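Hypothetical protein (PDB 2HKV) is of unknown function but binds nickel in the crystal and probably belongs to the DinB superfamily of metal-dependent four-helix-bundle proteins. Local coordinates at residues Q91-R96 with G116-A121; L53-L58 with A70-V75. All coordinates share one frame; numbering follows the deposited sequence.

From the N terminus, helix 4-26 leads to helix 43-61, and contact 2 is the first to close along the chain: residues 53-58 meet residues 70-75 after a short turn, folding the small helix 66-73 back over its predecessor. The chain then enters helix 82-98, crosses a long connection and returns in helix 114-138, where contact 1 closes a second loop by joining 91-96 to 116-121. The two loops follow one another, neither nesting nor crossing. Their segments still meet within the bundle: Arg96 CB packs against Leu58 CD1 at 3.6 Å, and Ala121 lies against Asp57. Contact 1 is interior bundle packing, whereas contact 2 attaches a peripheral helix near the nickel site.

Contact 1: Q91-R96 with G116-A121; sequences QYYQDR and GWLLEA
Two long helices of the DinB bundle, 82-98 and 114-138, meet where Tyr93 reaches across to the backbone of Leu118. The tyrosine OH donates a hydrogen bond to Leu118 O, 2.8 Å away. This oxygen lies at the ring edge, in the plane of the ring, but the hydroxyl comes in above the carbonyl plane, 46° out of it, and so does not sit on a lone pair. With CG anti to the backbone N (chi1 -177°), the Tyr93 side chain extends far enough to bridge helices whose local axes are 11.6 Å apart.

The same ring carries the apolar part of the contact. Leu118 CD2 approaches it off-centre in a CH-pi contact, 4.3 Å from the centroid, and lies 3.8 Å from Tyr93 CE2. Ala121 CB, one helical turn further on, touches that same CE2 at 3.9 Å. The segments run nearly antiparallel, at 154°, as fits the up-down-down-up four-helix bundle of DinB proteins. On helix 4-26, Leu9 and Val13 also pack against Tyr93, while Trp5 packs against Leu118, so the polar hydroxyl is buried among apolar groups and has a main-chain acceptor to satisfy it.

Arg96 adds a more peripheral touch, its backbone O lying 4.4 Å from Leu118 CD1. Its guanidinium turns back along its own helix, where NH1 sits 3.2 Å above the Tyr92 ring plane, over its centre, and donates to Tyr92 O. That carbonyl accepts from Arg96 N as well, the two donors arriving from opposite faces of its plane. The bound nickel is about 10 Å from the side chain of Ala121; on the outer side of helix 114-138, Leu119 packs against Leu119 of the second subunit.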
ATOM      1  N   GLN A  91      -1.142   2.009 -18.403  1.00 33.74           N
ATOM      2  CA  GLN A  91      -2.046   1.777 -19.538  1.00 36.59           C
ATOM      3  C   GLN A  91      -2.432   0.304 -19.636  1.00 35.78           C
ATOM      4  O   GLN A  91      -3.580  -0.044 -19.916  1.00 34.34           O
ATOM      5  CB  GLN A  91      -1.388   2.228 -20.848  1.00 37.84           C
ATOM      6  CG  GLN A  91      -2.350   2.221 -22.020  1.00 47.26           C
ATOM      7  CD  GLN A  91      -3.536   3.140 -21.762  1.00 53.35           C
ATOM      8  OE1 GLN A  91      -3.361   4.339 -21.507  1.00 54.28           O
ATOM      9  NE2 GLN A  91      -4.745   2.570 -21.786  1.00 38.31           N
ATOM     10  N   TYR A  92      -1.460  -0.570 -19.395  1.00 35.29           N
ATOM     11  CA  TYR A  92      -1.684  -1.993 -19.466  1.00 36.69           C
ATOM     12  C   TYR A  92      -2.711  -2.373 -18.405  1.00 35.73           C
ATOM     13  O   TYR A  92      -3.673  -3.137 -18.683  1.00 35.81           O
ATOM     14  CB  TYR A  92      -0.373  -2.729 -19.196  1.00 36.85           C
ATOM     15  CG  TYR A  92      -0.429  -4.216 -19.399  1.00 38.77           C
ATOM     16  CD1 TYR A  92      -0.925  -5.042 -18.403  1.00 40.83           C
ATOM     17  CD2 TYR A  92      -0.004  -4.797 -20.589  1.00 39.74           C
ATOM     18  CE1 TYR A  92      -0.989  -6.410 -18.558  1.00 43.96           C
ATOM     19  CE2 TYR A  92      -0.042  -6.183 -20.753  1.00 42.44           C
ATOM     20  CZ  TYR A  92      -0.548  -6.979 -19.727  1.00 42.15           C
ATOM     21  OH  TYR A  92      -0.618  -8.338 -19.865  1.00 49.25           O
ATOM     22  N   TYR A  93      -2.478  -1.851 -17.205  1.00 36.32           N
ATOM     23  CA  TYR A  93      -3.369  -2.087 -16.077  1.00 34.80           C
ATOM     24  C   TYR A  93      -4.796  -1.585 -16.400  1.00 35.32           C
ATOM     25  O   TYR A  93      -5.775  -2.272 -16.141  1.00 36.14           O
ATOM     26  CB  TYR A  93      -2.815  -1.432 -14.819  1.00 34.65           C
ATOM     27  CG  TYR A  93      -3.636  -1.684 -13.525  1.00 33.61           C
ATOM     28  CD1 TYR A  93      -4.670  -0.826 -13.144  1.00 32.06           C
ATOM     29  CD2 TYR A  93      -3.355  -2.772 -12.696  1.00 33.63           C
ATOM     30  CE1 TYR A  93      -5.384  -1.038 -11.978  1.00 34.29           C
ATOM     31  CE2 TYR A  93      -4.077  -2.996 -11.520  1.00 34.71           C
ATOM     32  CZ  TYR A  93      -5.101  -2.131 -11.177  1.00 33.08           C
ATOM     33  OH  TYR A  93      -5.830  -2.359 -10.038  1.00 35.72           O
ATOM     34  N   GLN A  94      -4.894  -0.380 -16.925  1.00 33.87           N
ATOM     35  CA  GLN A  94      -6.215   0.186 -17.203  1.00 37.67           C
ATOM     36  C   GLN A  94      -6.962  -0.661 -18.203  1.00 34.48           C
ATOM     37  O   GLN A  94      -8.180  -0.850 -18.101  1.00 37.32           O
ATOM     38  CB  GLN A  94      -6.112   1.601 -17.738  1.00 39.73           C
ATOM     39  CG  GLN A  94      -5.710   2.609 -16.711  1.00 43.17           C
ATOM     40  CD  GLN A  94      -5.609   3.978 -17.323  1.00 45.52           C
ATOM     41  OE1 GLN A  94      -4.509   4.477 -17.614  1.00 60.54           O
ATOM     42  NE2 GLN A  94      -6.757   4.576 -17.579  1.00 43.21           N
ATOM     43  N   ASP A  95      -6.250  -1.199 -19.183  1.00 34.02           N
ATOM     44  CA  ASP A  95      -6.919  -2.018 -20.173  1.00 36.10           C
ATOM     45  C   ASP A  95      -7.441  -3.327 -19.576  1.00 34.49           C
ATOM     46  O   ASP A  95      -8.535  -3.771 -19.906  1.00 33.44           O
ATOM     47  CB  ASP A  95      -5.944  -2.343 -21.291  1.00 38.78           C
ATOM     48  CG  ASP A  95      -5.516  -1.105 -22.089  1.00 47.40           C
ATOM     49  OD1 ASP A  95      -6.108   0.002 -21.900  1.00 53.69           O
ATOM     50  OD2 ASP A  95      -4.580  -1.259 -22.922  1.00 53.98           O
ATOM     51  N   ARG A  96      -6.648  -3.945 -18.700  1.00 33.75           N
ATOM     52  CA  ARG A  96      -7.074  -5.171 -18.006  1.00 36.77           C
ATOM     53  C   ARG A  96      -8.218  -4.867 -17.012  1.00 39.74           C
ATOM     54  O   ARG A  96      -9.144  -5.675 -16.786  1.00 40.99           O
ATOM     55  CB  ARG A  96      -5.892  -5.845 -17.307  1.00 39.35           C
ATOM     56  CG  ARG A  96      -4.792  -6.381 -18.258  1.00 39.93           C
ATOM     57  CD  ARG A  96      -5.313  -6.655 -19.647  1.00 53.30           C
ATOM     58  NE  ARG A  96      -4.289  -7.059 -20.610  1.00 58.46           N
ATOM     59  CZ  ARG A  96      -3.410  -6.258 -21.219  1.00 60.80           C
ATOM     60  NH1 ARG A  96      -3.331  -4.963 -20.955  1.00 58.82           N
ATOM     61  NH2 ARG A  96      -2.573  -6.787 -22.107  1.00 72.00           N
ATOM     62  N   GLY A 116      -9.190 -10.047  -7.395  1.00 35.28           N
ATOM     63  CA  GLY A 116      -8.100 -10.137  -6.438  1.00 32.28           C
ATOM     64  C   GLY A 116      -6.736  -9.751  -6.972  1.00 33.48           C
ATOM     65  O   GLY A 116      -6.018  -9.013  -6.319  1.00 33.17           O
ATOM     66  N   TRP A 117      -6.396 -10.164  -8.174  1.00 30.75           N
ATOM     67  CA  TRP A 117      -5.140  -9.749  -8.780  1.00 32.56           C
ATOM     68  C   TRP A 117      -5.055  -8.255  -9.062  1.00 30.91           C
ATOM     69  O   TRP A 117      -4.019  -7.637  -8.876  1.00 32.06           O
ATOM     70  CB  TRP A 117      -4.853 -10.549 -10.070  1.00 33.18           C
ATOM     71  CG  TRP A 117      -4.286 -11.928  -9.805  1.00 40.47           C
ATOM     72  CD1 TRP A 117      -4.892 -13.140 -10.036  1.00 39.25           C
ATOM     73  CD2 TRP A 117      -2.990 -12.223  -9.247  1.00 35.30           C
ATOM     74  NE1 TRP A 117      -4.042 -14.166  -9.647  1.00 36.98           N
ATOM     75  CE2 TRP A 117      -2.885 -13.632  -9.155  1.00 37.68           C
ATOM     76  CE3 TRP A 117      -1.927 -11.432  -8.812  1.00 39.24           C
ATOM     77  CZ2 TRP A 117      -1.757 -14.256  -8.660  1.00 41.72           C
ATOM     78  CZ3 TRP A 117      -0.783 -12.071  -8.326  1.00 45.01           C
ATOM     79  CH2 TRP A 117      -0.724 -13.475  -8.274  1.00 38.37           C
ATOM     80  N   LEU A 118      -6.139  -7.674  -9.543  1.00 34.68           N
ATOM     81  CA  LEU A 118      -6.194  -6.242  -9.720  1.00 32.09           C
ATOM     82  C   LEU A 118      -6.007  -5.483  -8.401  1.00 34.96           C
ATOM     83  O   LEU A 118      -5.296  -4.474  -8.349  1.00 35.19           O
ATOM     84  CB  LEU A 118      -7.488  -5.878 -10.401  1.00 32.39           C
ATOM     85  CG  LEU A 118      -7.652  -6.231 -11.874  1.00 33.43           C
ATOM     86  CD1 LEU A 118      -9.112  -6.194 -12.397  1.00 36.90           C
ATOM     87  CD2 LEU A 118      -6.682  -5.459 -12.779  1.00 32.69           C
ATOM     88  N   LEU A 119      -6.600  -5.992  -7.329  1.00 33.57           N
ATOM     89  CA  LEU A 119      -6.341  -5.396  -6.011  1.00 34.91           C
ATOM     90  C   LEU A 119      -4.895  -5.659  -5.540  1.00 36.95           C
ATOM     91  O   LEU A 119      -4.254  -4.755  -4.948  1.00 34.00           O
ATOM     92  CB  LEU A 119      -7.342  -5.887  -4.962  1.00 33.01           C
ATOM     93  CG  LEU A 119      -7.133  -5.459  -3.494  1.00 33.22           C
ATOM     94  CD1 LEU A 119      -7.079  -3.931  -3.356  1.00 36.76           C
ATOM     95  CD2 LEU A 119      -8.263  -6.079  -2.647  1.00 35.22           C
ATOM     96  N   GLU A 120      -4.341  -6.856  -5.792  1.00 33.10           N
ATOM     97  CA  GLU A 120      -2.987  -7.173  -5.364  1.00 33.92           C
ATOM     98  C   GLU A 120      -1.995  -6.211  -5.978  1.00 35.75           C
ATOM     99  O   GLU A 120      -1.082  -5.760  -5.301  1.00 33.61           O
ATOM    100  CB  GLU A 120      -2.633  -8.615  -5.733  1.00 37.08           C
ATOM    101  CG  GLU A 120      -1.284  -9.152  -5.209  1.00 36.76           C
ATOM    102  CD  GLU A 120      -0.059  -8.582  -5.946  1.00 44.10           C
ATOM    103  OE1 GLU A 120      -0.192  -8.260  -7.144  1.00 44.28           O
ATOM    104  OE2 GLU A 120       1.045  -8.461  -5.363  1.00 47.05           O
ATOM    105  N   ALA A 121      -2.200  -5.830  -7.230  1.00 33.20           N
ATOM    106  CA  ALA A 121      -1.211  -5.018  -7.912  1.00 34.23           C
ATOM    107  C   ALA A 121      -1.339  -3.622  -7.293  1.00 36.03           C
ATOM    108  O   ALA A 121      -0.339  -2.939  -7.134  1.00 32.49           O
ATOM    109  CB  ALA A 121      -1.488  -4.982  -9.400  1.00 33.33           C
TER

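Contact 2: L53-L58 with A70-V75; sequences LLEADL and AQFYAV
With CG anti to the backbone N in both Phe72 (chi1 177°) and Glu55 (chi1 172°), the phenylalanine ring reaches helix 43-61 and meets the extended glutamate chain. Glu55 OE2 lies at the ring edge, 3.7 Å from Phe72 CE1, and the carboxylate and ring planes are 57° apart. The carboxylate is also tied to Arg59 through OE2 and to Arg85 through OE1, two salt bridges that probably fix its rotation. At the other meta carbon of the ring, Phe72 CE2 packs 3.6 Å from Ala56 CB. That methyl also touches Tyr73, whose OH stands 3.7 Å from Ala56 CB. Replacing Phe72 with an alanine would probably leave a gap beside Ala56 and take away one of the aromatic rings lying against the Glu55 chain. A water donates to Asp57 OD1 at 2.7 Å and makes a weak, longer bond to Tyr73 OH. Asp57 OD2 in turn bonds to ND1 of His124, which binds nickel with His49 and His128. Asp57 is thus a second-shell partner of the three-histidine metal site seen in DinB-type helical bundles, and helix 66-73 packs beside that site.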
ATOM      1  N   LEU A  53       5.710  -2.836 -12.109  1.00 34.47           N
ATOM      2  CA  LEU A  53       4.990  -3.877 -11.407  1.00 34.73           C
ATOM      3  C   LEU A  53       3.502  -4.015 -11.787  1.00 36.27           C
ATOM      4  O   LEU A  53       2.914  -5.094 -11.610  1.00 34.86           O
ATOM      5  CB  LEU A  53       5.175  -3.779  -9.887  1.00 40.40           C
ATOM      6  CG  LEU A  53       4.569  -2.627  -9.075  1.00 35.56           C
ATOM      7  CD1 LEU A  53       2.989  -2.717  -8.818  1.00 34.19           C
ATOM      8  CD2 LEU A  53       5.333  -2.601  -7.725  1.00 35.30           C
ATOM      9  N   LEU A  54       2.869  -2.929 -12.235  1.00 34.97           N
ATOM     10  CA  LEU A  54       1.424  -3.020 -12.533  1.00 35.40           C
ATOM     11  C   LEU A  54       1.216  -3.977 -13.693  1.00 35.59           C
ATOM     12  O   LEU A  54       0.208  -4.674 -13.729  1.00 38.47           O
ATOM     13  CB  LEU A  54       0.789  -1.659 -12.817  1.00 31.78           C
ATOM     14  CG  LEU A  54       0.567  -0.681 -11.662  1.00 38.54           C
ATOM     15  CD1 LEU A  54      -0.039   0.620 -12.228  1.00 35.18           C
ATOM     16  CD2 LEU A  54      -0.333  -1.282 -10.574  1.00 32.61           C
ATOM     17  N   GLU A  55       2.180  -4.053 -14.611  1.00 33.84           N
ATOM     18  CA  GLU A  55       2.096  -4.973 -15.761  1.00 34.22           C
ATOM     19  C   GLU A  55       2.625  -6.347 -15.373  1.00 32.62           C
ATOM     20  O   GLU A  55       1.993  -7.360 -15.661  1.00 35.61           O
ATOM     21  CB  GLU A  55       2.830  -4.356 -16.948  1.00 32.77           C
ATOM     22  CG  GLU A  55       3.003  -5.229 -18.139  1.00 36.51           C
ATOM     23  CD  GLU A  55       3.556  -4.505 -19.357  1.00 39.65           C
ATOM     24  OE1 GLU A  55       3.645  -3.248 -19.374  1.00 40.14           O
ATOM     25  OE2 GLU A  55       3.921  -5.215 -20.327  1.00 33.74           O
ATOM     26  N   ALA A  56       3.765  -6.378 -14.676  1.00 32.25           N
ATOM     27  CA  ALA A  56       4.396  -7.609 -14.213  1.00 35.38           C
ATOM     28  C   ALA A  56       3.391  -8.439 -13.454  1.00 34.59           C
ATOM     29  O   ALA A  56       3.183  -9.614 -13.756  1.00 34.91           O
ATOM     30  CB  ALA A  56       5.706  -7.321 -13.330  1.00 31.08           C
ATOM     31  N   ASP A  57       2.714  -7.834 -12.481  1.00 35.03           N
ATOM     32  CA  ASP A  57       1.819  -8.628 -11.670  1.00 34.36           C
ATOM     33  C   ASP A  57       0.691  -9.204 -12.492  1.00 33.54           C
ATOM     34  O   ASP A  57       0.242 -10.306 -12.217  1.00 34.42           O
ATOM     35  CB  ASP A  57       1.249  -7.822 -10.491  1.00 35.61           C
ATOM     36  CG  ASP A  57       2.293  -7.526  -9.393  1.00 38.12           C
ATOM     37  OD1 ASP A  57       3.549  -7.717  -9.575  1.00 36.41           O
ATOM     38  OD2 ASP A  57       1.874  -7.048  -8.301  1.00 43.11           O
ATOM     39  N   LEU A  58       0.193  -8.469 -13.470  1.00 34.46           N
ATOM     40  CA  LEU A  58      -0.939  -8.961 -14.237  1.00 34.72           C
ATOM     41  C   LEU A  58      -0.513 -10.024 -15.228  1.00 36.13           C
ATOM     42  O   LEU A  58      -1.293 -10.921 -15.507  1.00 31.56           O
ATOM     43  CB  LEU A  58      -1.695  -7.808 -14.923  1.00 35.74           C
ATOM     44  CG  LEU A  58      -2.483  -6.883 -13.961  1.00 39.62           C
ATOM     45  CD1 LEU A  58      -3.289  -5.907 -14.757  1.00 33.66           C
ATOM     46  CD2 LEU A  58      -3.375  -7.654 -13.047  1.00 43.97           C
ATOM     47  N   ALA A  70      11.532 -13.698 -16.413  1.00 29.17           N
ATOM     48  CA  ALA A  70      12.924 -13.370 -16.333  1.00 29.09           C
ATOM     49  C   ALA A  70      13.261 -12.496 -17.511  1.00 29.41           C
ATOM     50  O   ALA A  70      14.084 -11.599 -17.413  1.00 35.14           O
ATOM     51  CB  ALA A  70      13.787 -14.628 -16.393  1.00 30.99           C
ATOM     52  N   GLN A  71      12.679 -12.822 -18.651  1.00 29.12           N
ATOM     53  CA  GLN A  71      12.934 -12.073 -19.866  1.00 30.47           C
ATOM     54  C   GLN A  71      12.348 -10.670 -19.709  1.00 31.93           C
ATOM     55  O   GLN A  71      12.961  -9.733 -20.203  1.00 34.11           O
ATOM     56  CB  GLN A  71      12.306 -12.783 -21.046  1.00 26.32           C
ATOM     57  CG  GLN A  71      12.383 -11.999 -22.323  1.00 28.44           C
ATOM     58  CD  GLN A  71      11.968 -12.802 -23.517  1.00 32.82           C
ATOM     59  OE1 GLN A  71      11.898 -14.064 -23.474  1.00 35.76           O
ATOM     60  NE2 GLN A  71      11.716 -12.093 -24.625  1.00 30.54           N
ATOM     61  N   PHE A  72      11.224 -10.550 -18.971  1.00 32.84           N
ATOM     62  CA  PHE A  72      10.507  -9.303 -18.753  1.00 31.52           C
ATOM     63  C   PHE A  72      11.311  -8.416 -17.842  1.00 34.32           C
ATOM     64  O   PHE A  72      11.505  -7.254 -18.132  1.00 37.68           O
ATOM     65  CB  PHE A  72       9.111  -9.560 -18.107  1.00 33.16           C
ATOM     66  CG  PHE A  72       8.333  -8.300 -17.771  1.00 35.14           C
ATOM     67  CD1 PHE A  72       7.478  -7.709 -18.699  1.00 38.15           C
ATOM     68  CD2 PHE A  72       8.424  -7.756 -16.537  1.00 30.46           C
ATOM     69  CE1 PHE A  72       6.755  -6.547 -18.391  1.00 32.11           C
ATOM     70  CE2 PHE A  72       7.710  -6.574 -16.203  1.00 41.92           C
ATOM     71  CZ  PHE A  72       6.879  -5.980 -17.128  1.00 33.69           C
ATOM     72  N   TYR A  73      11.774  -8.977 -16.729  1.00 32.89           N
ATOM     73  CA  TYR A  73      12.537  -8.225 -15.772  1.00 35.71           C
ATOM     74  C   TYR A  73      13.880  -7.824 -16.294  1.00 35.76           C
ATOM     75  O   TYR A  73      14.424  -6.834 -15.839  1.00 39.30           O
ATOM     76  CB  TYR A  73      12.702  -9.010 -14.470  1.00 39.50           C
ATOM     77  CG  TYR A  73      11.431  -9.217 -13.696  1.00 40.07           C
ATOM     78  CD1 TYR A  73      10.584  -8.151 -13.410  1.00 39.71           C
ATOM     79  CD2 TYR A  73      11.064 -10.475 -13.243  1.00 43.77           C
ATOM     80  CE1 TYR A  73       9.428  -8.326 -12.684  1.00 57.79           C
ATOM     81  CE2 TYR A  73       9.884 -10.659 -12.525  1.00 50.90           C
ATOM     82  CZ  TYR A  73       9.080  -9.584 -12.254  1.00 50.47           C
ATOM     83  OH  TYR A  73       7.925  -9.725 -11.526  1.00 56.06           O
ATOM     84  N   ALA A  74      14.423  -8.583 -17.241  1.00 35.43           N
ATOM     85  CA  ALA A  74      15.726  -8.276 -17.803  1.00 38.38           C
ATOM     86  C   ALA A  74      15.733  -7.120 -18.799  1.00 39.36           C
ATOM     87  O   ALA A  74      16.802  -6.660 -19.151  1.00 40.21           O
ATOM     88  CB  ALA A  74      16.375  -9.548 -18.447  1.00 34.73           C
ATOM     89  N   VAL A  75      14.584  -6.655 -19.276  1.00 42.12           N
ATOM     90  CA  VAL A  75      14.615  -5.535 -20.223  1.00 41.98           C
ATOM     91  C   VAL A  75      14.993  -4.270 -19.427  1.00 39.16           C
ATOM     92  O   VAL A  75      14.350  -3.938 -18.443  1.00 37.04           O
ATOM     93  CB  VAL A  75      13.312  -5.402 -21.063  1.00 43.50           C
ATOM     94  CG1 VAL A  75      13.300  -4.090 -21.832  1.00 43.48           C
ATOM     95  CG2 VAL A  75      13.234  -6.551 -22.079  1.00 37.93           C
TER
HETATM   96  O   HOH W   1       6.179  -7.397  -9.702  1.00 48.02           O